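Local coordinates for protein L-lysine 6-monooxygenase (Pseudomonas syringae pv. tomato, PDB 5CQF) that probably hydroxylates the side-chain amine of L-lysine, using FAD and NADPH, as a step in siderophore biosynthesis, at residues F254-V259 with M415-G420; A29-D34 with R421-L426; E222-D227 with F294-E299. All blocks are in the same frame, centred on the assembly; numbering follows the deposited sequence.

Interaction 1: F254-V259 with M415-G420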
ATOM      1  N   PHE A 254       7.019 -14.466 -15.435  1.00 36.88           N
ATOM      2  CA  PHE A 254       6.270 -14.940 -16.600  1.00 37.83           C
ATOM      3  C   PHE A 254       6.659 -16.388 -16.799  1.00 38.04           C
ATOM      4  O   PHE A 254       7.734 -16.675 -17.344  1.00 39.19           O
ATOM      5  CB  PHE A 254       6.575 -14.099 -17.840  1.00 36.82           C
ATOM      6  CG  PHE A 254       5.726 -14.424 -19.036  1.00 37.16           C
ATOM      7  CD1 PHE A 254       4.349 -14.292 -18.996  1.00 37.59           C
ATOM      8  CD2 PHE A 254       6.312 -14.850 -20.226  1.00 38.58           C
ATOM      9  CE1 PHE A 254       3.570 -14.586 -20.098  1.00 38.27           C
ATOM     10  CE2 PHE A 254       5.544 -15.155 -21.337  1.00 38.24           C
ATOM     11  CZ  PHE A 254       4.171 -15.013 -21.278  1.00 39.19           C
ATOM     12  N   ALA A 255       5.802 -17.291 -16.316  1.00 37.35           N
ATOM     13  CA  ALA A 255       6.082 -18.740 -16.340  1.00 38.47           C
ATOM     14  C   ALA A 255       6.483 -19.307 -17.699  1.00 38.60           C
ATOM     15  O   ALA A 255       7.424 -20.084 -17.762  1.00 39.41           O
ATOM     16  CB  ALA A 255       4.895 -19.533 -15.800  1.00 39.40           C
ATOM     17  N   PRO A 256       5.796 -18.922 -18.793  1.00 37.95           N
ATOM     18  CA  PRO A 256       6.215 -19.503 -20.073  1.00 39.48           C
ATOM     19  C   PRO A 256       7.704 -19.358 -20.436  1.00 38.14           C
ATOM     20  O   PRO A 256       8.227 -20.247 -21.108  1.00 38.36           O
ATOM     21  CB  PRO A 256       5.330 -18.789 -21.102  1.00 39.32           C
ATOM     22  CG  PRO A 256       4.100 -18.509 -20.315  1.00 41.57           C
ATOM     23  CD  PRO A 256       4.599 -18.089 -18.951  1.00 40.12           C
ATOM     24  N   ASP A 257       8.363 -18.281 -20.010  1.00 38.00           N
ATOM     25  CA  ASP A 257       9.808 -18.150 -20.232  1.00 40.47           C
ATOM     26  C   ASP A 257      10.611 -19.219 -19.490  1.00 39.66           C
ATOM     27  O   ASP A 257      11.652 -19.669 -19.986  1.00 37.73           O
ATOM     28  CB  ASP A 257      10.320 -16.803 -19.769  1.00 42.66           C
ATOM     29  CG  ASP A 257       9.853 -15.657 -20.647  1.00 45.87           C
ATOM     30  OD1 ASP A 257       9.240 -15.882 -21.727  1.00 47.98           O
ATOM     31  OD2 ASP A 257      10.132 -14.513 -20.234  1.00 48.00           O
ATOM     32  N   HIS A 258      10.129 -19.591 -18.303  1.00 38.65           N
ATOM     33  CA  HIS A 258      10.754 -20.631 -17.490  1.00 41.56           C
ATOM     34  C   HIS A 258      10.413 -22.017 -18.040  1.00 40.31           C
ATOM     35  O   HIS A 258      11.259 -22.891 -18.043  1.00 37.63           O
ATOM     36  CB  HIS A 258      10.388 -20.454 -16.009  1.00 42.44           C
ATOM     37  CG  HIS A 258      10.879 -19.144 -15.462  1.00 46.87           C
ATOM     38  ND1 HIS A 258      11.991 -19.040 -14.649  1.00 48.57           N
ATOM     39  CD2 HIS A 258      10.465 -17.872 -15.693  1.00 48.67           C
ATOM     40  CE1 HIS A 258      12.235 -17.765 -14.397  1.00 48.36           C
ATOM     41  NE2 HIS A 258      11.320 -17.036 -15.012  1.00 50.64           N
ATOM     42  N   VAL A 259       9.194 -22.199 -18.539  1.00 40.16           N
ATOM     43  CA  VAL A 259       8.836 -23.421 -19.223  1.00 40.06           C
ATOM     44  C   VAL A 259       9.744 -23.533 -20.457  1.00 41.41           C
ATOM     45  O   VAL A 259      10.308 -24.623 -20.667  1.00 39.37           O
ATOM     46  CB  VAL A 259       7.339 -23.469 -19.577  1.00 42.38           C
ATOM     47  CG1 VAL A 259       6.992 -24.703 -20.412  1.00 41.67           C
ATOM     48  CG2 VAL A 259       6.487 -23.419 -18.308  1.00 42.34           C
HETATM   49  N   MSE A 415      -3.726 -20.721 -18.315  1.00 38.15           N
HETATM   50  CA  MSE A 415      -4.751 -21.483 -18.997  1.00 39.71           C
HETATM   51  C   MSE A 415      -5.121 -20.851 -20.282  1.00 37.37           C
HETATM   52  O   MSE A 415      -5.344 -21.547 -21.271  1.00 35.03           O
HETATM   53  CB  MSE A 415      -6.012 -21.617 -18.176  1.00 43.67           C
HETATM   54  CG  MSE A 415      -5.760 -22.726 -17.187  1.00 47.44           C
HETATM   55 SE   MSE A 415      -6.953 -22.393 -15.688  1.00 65.55          SE
HETATM   56  CE  MSE A 415      -6.084 -23.883 -14.706  1.00 61.54           C
ATOM     57  N   ALA A 416      -5.184 -19.529 -20.289  1.00 36.89           N
ATOM     58  CA  ALA A 416      -5.548 -18.809 -21.511  1.00 36.98           C
ATOM     59  C   ALA A 416      -4.543 -19.061 -22.582  1.00 36.62           C
ATOM     60  O   ALA A 416      -4.902 -19.273 -23.707  1.00 37.33           O
ATOM     61  CB  ALA A 416      -5.648 -17.340 -21.258  1.00 37.28           C
ATOM     62  N   LEU A 417      -3.270 -19.035 -22.220  1.00 38.92           N
ATOM     63  CA  LEU A 417      -2.166 -19.181 -23.190  1.00 39.10           C
ATOM     64  C   LEU A 417      -2.044 -20.603 -23.708  1.00 39.35           C
ATOM     65  O   LEU A 417      -1.869 -20.817 -24.908  1.00 38.49           O
ATOM     66  CB  LEU A 417      -0.848 -18.705 -22.575  1.00 38.62           C
ATOM     67  CG  LEU A 417      -0.867 -17.174 -22.279  1.00 37.63           C
ATOM     68  CD1 LEU A 417       0.334 -16.719 -21.483  1.00 37.13           C
ATOM     69  CD2 LEU A 417      -0.908 -16.389 -23.573  1.00 37.63           C
ATOM     70  N   ARG A 418      -2.179 -21.554 -22.801  1.00 38.15           N
ATOM     71  CA  ARG A 418      -2.212 -22.943 -23.168  1.00 38.72           C
ATOM     72  C   ARG A 418      -3.356 -23.229 -24.106  1.00 39.07           C
ATOM     73  O   ARG A 418      -3.169 -23.931 -25.095  1.00 41.06           O
ATOM     74  CB  ARG A 418      -2.348 -23.856 -21.942  1.00 39.55           C
ATOM     75  CG  ARG A 418      -1.118 -23.921 -21.063  1.00 40.94           C
ATOM     76  CD  ARG A 418      -1.085 -25.198 -20.250  1.00 41.75           C
ATOM     77  NE  ARG A 418      -2.231 -25.338 -19.353  1.00 40.66           N
ATOM     78  CZ  ARG A 418      -2.287 -24.850 -18.121  1.00 42.63           C
ATOM     79  NH1 ARG A 418      -1.296 -24.139 -17.624  1.00 45.65           N
ATOM     80  NH2 ARG A 418      -3.355 -25.043 -17.376  1.00 45.61           N
ATOM     81  N   ALA A 419      -4.539 -22.719 -23.791  1.00 40.15           N
ATOM     82  CA  ALA A 419      -5.711 -22.910 -24.644  1.00 41.96           C
ATOM     83  C   ALA A 419      -5.427 -22.490 -26.066  1.00 43.21           C
ATOM     84  O   ALA A 419      -5.869 -23.140 -26.987  1.00 44.11           O
ATOM     85  CB  ALA A 419      -6.909 -22.133 -24.109  1.00 42.66           C
ATOM     86  N   GLY A 420      -4.695 -21.393 -26.247  1.00 44.85           N
ATOM     87  CA  GLY A 420      -4.320 -20.955 -27.591  1.00 45.66           C
ATOM     88  C   GLY A 420      -3.426 -21.963 -28.329  1.00 46.83           C
ATOM     89  O   GLY A 420      -3.671 -22.300 -29.481  1.00 45.39           O
TER
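Leu417 reaches out from its helix and lays one methyl, CD1, against the neighbouring pair Phe254 and Pro256. The nearest atoms are Leu417 CD1 and Phe254 CE1, 4.1 Å apart. The methyl meets the ring obliquely, and the two side chains approach from opposite directions. From the same position CD1 also faces the proline ring, with Pro256 CG 4.3 Å from Leu417 CD1, so a single carbon serves both partners.

The ring owes its place to its first torsion. With CG anti to the backbone N (chi1 -173°), the phenyl group folds back over Pro256. There Pro256 CD sits over the centre of the Phe254 ring, 3.6 Å above its plane, a CH-pi geometry that gives the leucine a compact local unit to rest on. The carboxylate carbon of Asp257 lies at the edge of the ring, in its plane.

This is a light meeting of two helices near the surface, with only 71 Å² buried over both sides. Phe254 lies at the approach to helix 255-264, and Asp257 N is hydrogen-bonded to Phe254 O. Helix 412-428 is the last helix of the modelled chain and comes after strand 393-396, an outermost strand of the parallel sheet that also holds strand 16-19, consistent with the FAD-binding, Rossmann-like part of the fold. Other faces of that helix are committed to different neighbours: Met415, present as selenomethionine, packs on Pro23, Ala24 and Ala27 of helix 23-37, while Arg418 NE is hydrogen-bonded to Asn397 OD1. Leu414, one turn before Arg418, touches both Ala255 and Pro256. On the far side of helix 255-264, His258 packs against Leu243 of a second subunit.

Interaction 2: A29-D34 with R421-L426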
ATOM      1  N   ALA A  29     -12.559 -23.959 -24.366  1.00 39.34           N
ATOM      2  CA  ALA A  29     -13.834 -23.636 -25.040  1.00 41.52           C
ATOM      3  C   ALA A  29     -13.922 -22.183 -25.434  1.00 41.73           C
ATOM      4  O   ALA A  29     -14.431 -21.874 -26.509  1.00 41.98           O
ATOM      5  CB  ALA A  29     -15.024 -24.000 -24.175  1.00 42.83           C
ATOM      6  N   CYS A  30     -13.390 -21.274 -24.601  1.00 41.73           N
ATOM      7  CA  CYS A  30     -13.419 -19.865 -24.979  1.00 40.86           C
ATOM      8  C   CYS A  30     -12.639 -19.614 -26.261  1.00 40.89           C
ATOM      9  O   CYS A  30     -13.029 -18.798 -27.051  1.00 43.60           O
ATOM     10  CB  CYS A  30     -12.884 -18.965 -23.877  1.00 41.39           C
ATOM     11  SG  CYS A  30     -13.950 -18.848 -22.437  1.00 41.08           S
ATOM     12  N   ALA A  31     -11.527 -20.291 -26.472  1.00 41.12           N
ATOM     13  CA  ALA A  31     -10.787 -20.122 -27.731  1.00 41.96           C
ATOM     14  C   ALA A  31     -11.631 -20.550 -28.918  1.00 43.26           C
ATOM     15  O   ALA A  31     -11.636 -19.879 -29.947  1.00 42.77           O
ATOM     16  CB  ALA A  31      -9.487 -20.904 -27.731  1.00 40.30           C
ATOM     17  N   PHE A  32     -12.333 -21.665 -28.777  1.00 44.68           N
ATOM     18  CA  PHE A  32     -13.172 -22.140 -29.880  1.00 48.45           C
ATOM     19  C   PHE A  32     -14.329 -21.202 -30.121  1.00 49.34           C
ATOM     20  O   PHE A  32     -14.581 -20.812 -31.267  1.00 51.33           O
ATOM     21  CB  PHE A  32     -13.652 -23.568 -29.644  1.00 49.14           C
ATOM     22  CG  PHE A  32     -12.579 -24.585 -29.870  1.00 49.37           C
ATOM     23  CD1 PHE A  32     -12.159 -24.872 -31.148  1.00 50.75           C
ATOM     24  CD2 PHE A  32     -11.951 -25.200 -28.810  1.00 51.18           C
ATOM     25  CE1 PHE A  32     -11.155 -25.774 -31.375  1.00 51.33           C
ATOM     26  CE2 PHE A  32     -10.939 -26.113 -29.021  1.00 52.09           C
ATOM     27  CZ  PHE A  32     -10.544 -26.410 -30.312  1.00 51.84           C
ATOM     28  N   GLU A  33     -15.004 -20.795 -29.055  1.00 48.36           N
ATOM     29  CA  GLU A  33     -16.098 -19.843 -29.223  1.00 51.54           C
ATOM     30  C   GLU A  33     -15.639 -18.507 -29.796  1.00 50.26           C
ATOM     31  O   GLU A  33     -16.290 -17.996 -30.680  1.00 49.77           O
ATOM     32  CB  GLU A  33     -16.881 -19.650 -27.930  1.00 53.93           C
ATOM     33  CG  GLU A  33     -17.610 -20.911 -27.470  1.00 59.53           C
ATOM     34  CD  GLU A  33     -18.766 -21.327 -28.393  1.00 65.35           C
ATOM     35  OE1 GLU A  33     -19.451 -20.425 -28.941  1.00 73.10           O
ATOM     36  OE2 GLU A  33     -18.987 -22.552 -28.567  1.00 68.45           O
ATOM     37  N   ASP A  34     -14.535 -17.931 -29.317  1.00 49.91           N
ATOM     38  CA  ASP A  34     -13.996 -16.714 -29.950  1.00 50.35           C
ATOM     39  C   ASP A  34     -13.903 -16.903 -31.462  1.00 51.99           C
ATOM     40  O   ASP A  34     -14.293 -16.037 -32.230  1.00 52.95           O
ATOM     41  CB  ASP A  34     -12.598 -16.366 -29.430  1.00 49.40           C
ATOM     42  CG  ASP A  34     -12.616 -15.687 -28.047  1.00 51.69           C
ATOM     43  OD1 ASP A  34     -13.717 -15.446 -27.480  1.00 52.23           O
ATOM     44  OD2 ASP A  34     -11.502 -15.405 -27.524  1.00 49.51           O
ATOM     45  N   ARG A 421      -2.393 -22.436 -27.655  1.00 44.91           N
ATOM     46  CA  ARG A 421      -1.470 -23.399 -28.214  1.00 48.89           C
ATOM     47  C   ARG A 421      -2.148 -24.728 -28.549  1.00 49.35           C
ATOM     48  O   ARG A 421      -1.836 -25.340 -29.573  1.00 51.05           O
ATOM     49  CB  ARG A 421      -0.339 -23.689 -27.225  1.00 51.48           C
ATOM     50  CG  ARG A 421       0.659 -22.566 -27.042  1.00 53.65           C
ATOM     51  CD  ARG A 421       2.029 -23.136 -26.657  1.00 59.35           C
ATOM     52  NE  ARG A 421       2.936 -22.102 -26.139  1.00 62.72           N
ATOM     53  CZ  ARG A 421       4.243 -22.045 -26.378  1.00 61.84           C
ATOM     54  NH1 ARG A 421       4.833 -22.964 -27.130  1.00 65.86           N
ATOM     55  NH2 ARG A 421       4.962 -21.047 -25.875  1.00 63.79           N
ATOM     56  N   ILE A 422      -3.068 -25.167 -27.690  1.00 45.95           N
ATOM     57  CA  ILE A 422      -3.737 -26.429 -27.897  1.00 44.71           C
ATOM     58  C   ILE A 422      -4.781 -26.317 -28.997  1.00 44.88           C
ATOM     59  O   ILE A 422      -4.844 -27.172 -29.874  1.00 45.96           O
ATOM     60  CB  ILE A 422      -4.308 -27.002 -26.585  1.00 43.28           C
ATOM     61  CG1 ILE A 422      -3.155 -27.500 -25.719  1.00 42.32           C
ATOM     62  CG2 ILE A 422      -5.263 -28.171 -26.839  1.00 43.32           C
ATOM     63  CD1 ILE A 422      -3.519 -27.723 -24.263  1.00 42.60           C
ATOM     64  N   ALA A 423      -5.573 -25.255 -28.987  1.00 45.68           N
ATOM     65  CA  ALA A 423      -6.644 -25.127 -29.966  1.00 46.41           C
ATOM     66  C   ALA A 423      -6.089 -24.991 -31.383  1.00 49.05           C
ATOM     67  O   ALA A 423      -6.666 -25.510 -32.318  1.00 51.67           O
ATOM     68  CB  ALA A 423      -7.541 -23.955 -29.628  1.00 46.24           C
ATOM     69  N   SER A 424      -4.975 -24.299 -31.550  1.00 49.28           N
ATOM     70  CA  SER A 424      -4.307 -24.264 -32.833  1.00 52.93           C
ATOM     71  C   SER A 424      -3.765 -25.642 -33.219  1.00 54.52           C
ATOM     72  O   SER A 424      -3.963 -26.110 -34.362  1.00 54.80           O
ATOM     73  CB  SER A 424      -3.172 -23.250 -32.807  1.00 58.11           C
ATOM     74  OG  SER A 424      -2.265 -23.556 -31.751  1.00 65.56           O
ATOM     75  N   ALA A 425      -3.107 -26.325 -32.284  1.00 53.89           N
ATOM     76  CA  ALA A 425      -2.602 -27.666 -32.600  1.00 51.60           C
ATOM     77  C   ALA A 425      -3.762 -28.570 -32.982  1.00 52.48           C
ATOM     78  O   ALA A 425      -3.641 -29.336 -33.915  1.00 50.48           O
ATOM     79  CB  ALA A 425      -1.805 -28.269 -31.456  1.00 52.20           C
ATOM     80  N   LEU A 426      -4.897 -28.448 -32.292  1.00 54.40           N
ATOM     81  CA  LEU A 426      -6.074 -29.247 -32.641  1.00 56.22           C
ATOM     82  C   LEU A 426      -6.550 -28.976 -34.054  1.00 57.61           C
ATOM     83  O   LEU A 426      -6.887 -29.908 -34.751  1.00 58.49           O
ATOM     84  CB  LEU A 426      -7.227 -29.034 -31.668  1.00 55.91           C
ATOM     85  CG  LEU A 426      -7.107 -29.854 -30.393  1.00 57.64           C
ATOM     86  CD1 LEU A 426      -7.869 -29.249 -29.225  1.00 58.94           C
ATOM     87  CD2 LEU A 426      -7.581 -31.268 -30.644  1.00 61.14           C
TER
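Ala31 and Ala423 touch through their methyls, with Ala31 CB 4.1 Å from Ala423 CB. Both point into the interface, and their small size lets the backbones come close, the two CA atoms lying 6.9 Å apart. Aromatic packing supplies the rest. Phe32 turns its ring across the gap, and Ala423 CB lies over one face, 3.9 Å from Phe32 CZ. Leu426 CD1 instead comes to the ring's edge, near its plane, 4.0 Å from Phe32 CZ, its side chain running at about a right angle to the phenylalanine.

Helix 23-37 follows strand 16-19 and a GxGxxG-type turn, consistent with the dinucleotide-binding beta-alpha unit of a flavoprotein. The C-terminal helix 412-428 crosses it at -59°, with the segment axes 9.7 Å apart at closest approach. Behind the contact, Phe32 also rests on Ile47 and Tyr49 of strand 47-50, whereas Leu426 rests on Trp395 of strand 393-396.

Polar bonding stays to the side of this buried apolar patch. Asp34, on the first helix, forms a salt bridge to Arg81 and hydrogen bonds to Ser85 and Asn82.

Interaction 3: E222-D227 with F294-E299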
ATOM      1  N   GLU A 222      -9.039 -20.178   8.377  1.00 39.51           N
ATOM      2  CA  GLU A 222     -10.452 -20.431   8.451  1.00 42.65           C
ATOM      3  C   GLU A 222     -10.771 -21.059   9.808  1.00 43.84           C
ATOM      4  O   GLU A 222     -11.791 -20.718  10.451  1.00 40.80           O
ATOM      5  CB  GLU A 222     -10.911 -21.298   7.291  1.00 47.24           C
ATOM      6  CG  GLU A 222     -12.359 -21.793   7.393  1.00 55.68           C
ATOM      7  CD  GLU A 222     -13.425 -20.722   7.164  1.00 60.76           C
ATOM      8  OE1 GLU A 222     -13.148 -19.724   6.461  1.00 62.44           O
ATOM      9  OE2 GLU A 222     -14.561 -20.909   7.669  1.00 65.63           O
ATOM     10  N   LEU A 223      -9.894 -21.939  10.279  1.00 43.43           N
ATOM     11  CA  LEU A 223     -10.128 -22.560  11.575  1.00 41.82           C
ATOM     12  C   LEU A 223     -10.082 -21.536  12.712  1.00 43.71           C
ATOM     13  O   LEU A 223     -11.019 -21.478  13.511  1.00 43.32           O
ATOM     14  CB  LEU A 223      -9.139 -23.665  11.847  1.00 40.37           C
ATOM     15  CG  LEU A 223      -9.227 -24.870  10.929  1.00 42.06           C
ATOM     16  CD1 LEU A 223      -8.070 -25.787  11.270  1.00 41.24           C
ATOM     17  CD2 LEU A 223     -10.568 -25.609  11.062  1.00 42.37           C
ATOM     18  N   VAL A 224      -9.008 -20.746  12.815  1.00 43.02           N
ATOM     19  CA  VAL A 224      -8.947 -19.761  13.893  1.00 43.38           C
ATOM     20  C   VAL A 224      -9.997 -18.662  13.686  1.00 45.89           C
ATOM     21  O   VAL A 224     -10.321 -17.961  14.622  1.00 49.31           O
ATOM     22  CB  VAL A 224      -7.561 -19.102  14.071  1.00 43.94           C
ATOM     23  CG1 VAL A 224      -6.503 -20.125  14.430  1.00 42.23           C
ATOM     24  CG2 VAL A 224      -7.155 -18.314  12.832  1.00 44.90           C
ATOM     25  N   SER A 225     -10.533 -18.513  12.482  1.00 45.53           N
ATOM     26  CA  SER A 225     -11.626 -17.561  12.259  1.00 48.48           C
ATOM     27  C   SER A 225     -12.971 -18.053  12.753  1.00 48.61           C
ATOM     28  O   SER A 225     -13.807 -17.263  13.101  1.00 49.21           O
ATOM     29  CB  SER A 225     -11.786 -17.216  10.775  1.00 46.69           C
ATOM     30  OG  SER A 225     -10.700 -16.451  10.344  1.00 50.96           O
ATOM     31  N   ARG A 226     -13.207 -19.344  12.734  1.00 51.69           N
ATOM     32  CA  ARG A 226     -14.560 -19.827  12.930  1.00 53.64           C
ATOM     33  C   ARG A 226     -14.943 -19.910  14.385  1.00 53.57           C
ATOM     34  O   ARG A 226     -16.109 -19.977  14.685  1.00 51.86           O
ATOM     35  CB  ARG A 226     -14.720 -21.205  12.313  1.00 55.92           C
ATOM     36  CG  ARG A 226     -14.790 -21.184  10.808  1.00 59.23           C
ATOM     37  CD  ARG A 226     -16.213 -21.243  10.291  1.00 64.85           C
ATOM     38  NE  ARG A 226     -16.265 -22.171   9.162  1.00 67.74           N
ATOM     39  CZ  ARG A 226     -16.939 -23.318   9.142  1.00 68.37           C
ATOM     40  NH1 ARG A 226     -16.895 -24.063   8.046  1.00 71.69           N
ATOM     41  NH2 ARG A 226     -17.669 -23.723  10.186  1.00 66.96           N
ATOM     42  N   ASP A 227     -13.968 -19.932  15.284  1.00 55.22           N
ATOM     43  CA  ASP A 227     -14.238 -20.289  16.666  1.00 55.25           C
ATOM     44  C   ASP A 227     -13.075 -19.815  17.515  1.00 54.60           C
ATOM     45  O   ASP A 227     -11.946 -20.222  17.291  1.00 53.33           O
ATOM     46  CB  ASP A 227     -14.388 -21.808  16.761  1.00 55.78           C
ATOM     47  CG  ASP A 227     -14.700 -22.294  18.167  1.00 59.37           C
ATOM     48  OD1 ASP A 227     -14.357 -21.584  19.142  1.00 61.57           O
ATOM     49  OD2 ASP A 227     -15.276 -23.410  18.294  1.00 58.89           O
ATOM     50  N   PHE A 294      -1.455 -13.495   9.902  1.00 35.08           N
ATOM     51  CA  PHE A 294      -0.584 -12.846  10.910  1.00 36.41           C
ATOM     52  C   PHE A 294      -1.323 -11.754  11.731  1.00 34.61           C
ATOM     53  O   PHE A 294      -1.198 -11.671  12.963  1.00 34.58           O
ATOM     54  CB  PHE A 294       0.661 -12.289  10.201  1.00 38.54           C
ATOM     55  CG  PHE A 294       1.657 -11.672  11.122  1.00 40.84           C
ATOM     56  CD1 PHE A 294       2.648 -12.455  11.743  1.00 44.21           C
ATOM     57  CD2 PHE A 294       1.619 -10.311  11.388  1.00 40.85           C
ATOM     58  CE1 PHE A 294       3.567 -11.868  12.619  1.00 45.25           C
ATOM     59  CE2 PHE A 294       2.527  -9.726  12.276  1.00 42.67           C
ATOM     60  CZ  PHE A 294       3.502 -10.503  12.884  1.00 44.60           C
ATOM     61  N   SER A 295      -2.118 -10.933  11.069  1.00 33.29           N
ATOM     62  CA  SER A 295      -2.886  -9.885  11.775  1.00 34.71           C
ATOM     63  C   SER A 295      -3.884 -10.441  12.800  1.00 35.72           C
ATOM     64  O   SER A 295      -3.991  -9.931  13.901  1.00 36.99           O
ATOM     65  CB  SER A 295      -3.630  -9.006  10.767  1.00 35.12           C
ATOM     66  OG  SER A 295      -4.437  -8.039  11.409  1.00 36.88           O
ATOM     67  N   LEU A 296      -4.593 -11.500  12.430  1.00 36.69           N
ATOM     68  CA  LEU A 296      -5.585 -12.093  13.297  1.00 37.60           C
ATOM     69  C   LEU A 296      -4.957 -12.737  14.515  1.00 36.28           C
ATOM     70  O   LEU A 296      -5.463 -12.607  15.623  1.00 36.28           O
ATOM     71  CB  LEU A 296      -6.391 -13.140  12.512  1.00 41.77           C
ATOM     72  CG  LEU A 296      -7.496 -13.915  13.267  1.00 46.29           C
ATOM     73  CD1 LEU A 296      -8.345 -12.956  14.096  1.00 48.83           C
ATOM     74  CD2 LEU A 296      -8.371 -14.683  12.281  1.00 47.99           C
ATOM     75  N   ILE A 297      -3.870 -13.469  14.306  1.00 35.53           N
ATOM     76  CA  ILE A 297      -3.142 -14.075  15.403  1.00 34.98           C
ATOM     77  C   ILE A 297      -2.680 -12.958  16.314  1.00 35.00           C
ATOM     78  O   ILE A 297      -2.869 -13.025  17.503  1.00 38.87           O
ATOM     79  CB  ILE A 297      -1.911 -14.871  14.907  1.00 36.33           C
ATOM     80  CG1 ILE A 297      -2.326 -16.041  14.000  1.00 37.37           C
ATOM     81  CG2 ILE A 297      -1.064 -15.396  16.064  1.00 36.43           C
ATOM     82  CD1 ILE A 297      -3.258 -17.044  14.631  1.00 39.88           C
ATOM     83  N   TYR A 298      -2.087 -11.912  15.758  1.00 35.08           N
ATOM     84  CA  TYR A 298      -1.594 -10.791  16.569  1.00 34.87           C
ATOM     85  C   TYR A 298      -2.705 -10.160  17.422  1.00 35.49           C
ATOM     86  O   TYR A 298      -2.506  -9.921  18.592  1.00 33.55           O
ATOM     87  CB  TYR A 298      -0.980  -9.701  15.682  1.00 34.02           C
ATOM     88  CG  TYR A 298      -0.391  -8.564  16.468  1.00 33.85           C
ATOM     89  CD1 TYR A 298      -1.179  -7.505  16.910  1.00 32.75           C
ATOM     90  CD2 TYR A 298       0.958  -8.536  16.761  1.00 34.64           C
ATOM     91  CE1 TYR A 298      -0.632  -6.462  17.632  1.00 33.44           C
ATOM     92  CE2 TYR A 298       1.516  -7.495  17.498  1.00 35.73           C
ATOM     93  CZ  TYR A 298       0.720  -6.449  17.929  1.00 34.80           C
ATOM     94  OH  TYR A 298       1.298  -5.426  18.680  1.00 33.36           O
ATOM     95  N   GLU A 299      -3.840  -9.842  16.809  1.00 38.54           N
ATOM     96  CA  GLU A 299      -4.982  -9.271  17.544  1.00 41.30           C
ATOM     97  C   GLU A 299      -5.425 -10.200  18.668  1.00 42.68           C
ATOM     98  O   GLU A 299      -5.557  -9.769  19.807  1.00 43.88           O
ATOM     99  CB  GLU A 299      -6.157  -8.977  16.609  1.00 42.75           C
ATOM    100  CG  GLU A 299      -5.918  -7.813  15.664  1.00 43.95           C
ATOM    101  CD  GLU A 299      -5.548  -6.503  16.366  1.00 43.35           C
ATOM    102  OE1 GLU A 299      -6.342  -6.004  17.185  1.00 41.80           O
ATOM    103  OE2 GLU A 299      -4.469  -5.964  16.060  1.00 41.85           O
TER
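Leu296 bridges to Val224 and Ser225 in the last part of helix 214-226, the helix that follows strand 206-210 and a GxGxxA-type turn. That strand-turn-helix is consistent with a second Rossmann-type unit, probably the one for NADP(H). The partner, helix 287-302, runs beside it, the short segment axes 10.8 Å apart and inclined at 38°.

The bond from Leu296 CA to CB already heads for the other helix, although CB itself is still 5.2 Å from Val224 CG2. The next atom, CG, lies anti to the backbone N (chi1 179°), a torsion that extends the chain across the gap and brings Leu296 CG to 4.4 Å from Val224 CG2. Here the side chain forks. CD1 branches away from the valine, while CD2 does the touching: Leu296 CD2 is 3.9 Å from Val224 CG2 and 3.5 Å from Ser225 OG. The leucine and valine side chains point in opposing directions and lie alongside one another, so they overlap along their flanks.

Val224 offers CG2 from between its own backbone N and carbonyl carbon. The same methyl is approached more loosely by Ile297, whose CD1 lies 4.5 Å from Val224 CG2. Against the leucine methyl the serine oxygen makes a van der Waals contact; its hydrogen bond goes to Leu221 O, one turn back in its own helix.

Helix 287-302 also faces a third subunit: Glu299 pairs with Arg107 of that subunit, and Tyr298 OH is hydrogen-bonded to Glu113 of that subunit. On helix 214-226 Leu223 packs inward on Trp207 and Val209 of the sheet. Across one turn of this helix runs a salt bridge, Arg226 NE to Glu222 OE2 at 2.6 Å, in which the carboxylate oxygen lies only 5° out of the guanidinium plane.

Interactions 1 and 2 share helix 412-428. Residues 415-420 meet helix 255-264 in interaction 1, and residues 421-426 meet helix 23-37 in interaction 2, so the two contacts follow directly on one another in sequence, with centres about 14 Å apart. Interaction 3 stands apart at the other sheet: its centre is about 36 Å from that of interaction 1 and 43 Å from that of interaction 2, with nearest atoms about 23 and 29 Å away. Interactions 2 and 3 each involve the helix after a glycine-rich Rossmann-type turn, probably for FAD and NADP(H) respectively. They lie on opposite sides of the chain's centre, one buried, the other beside a subunit interface.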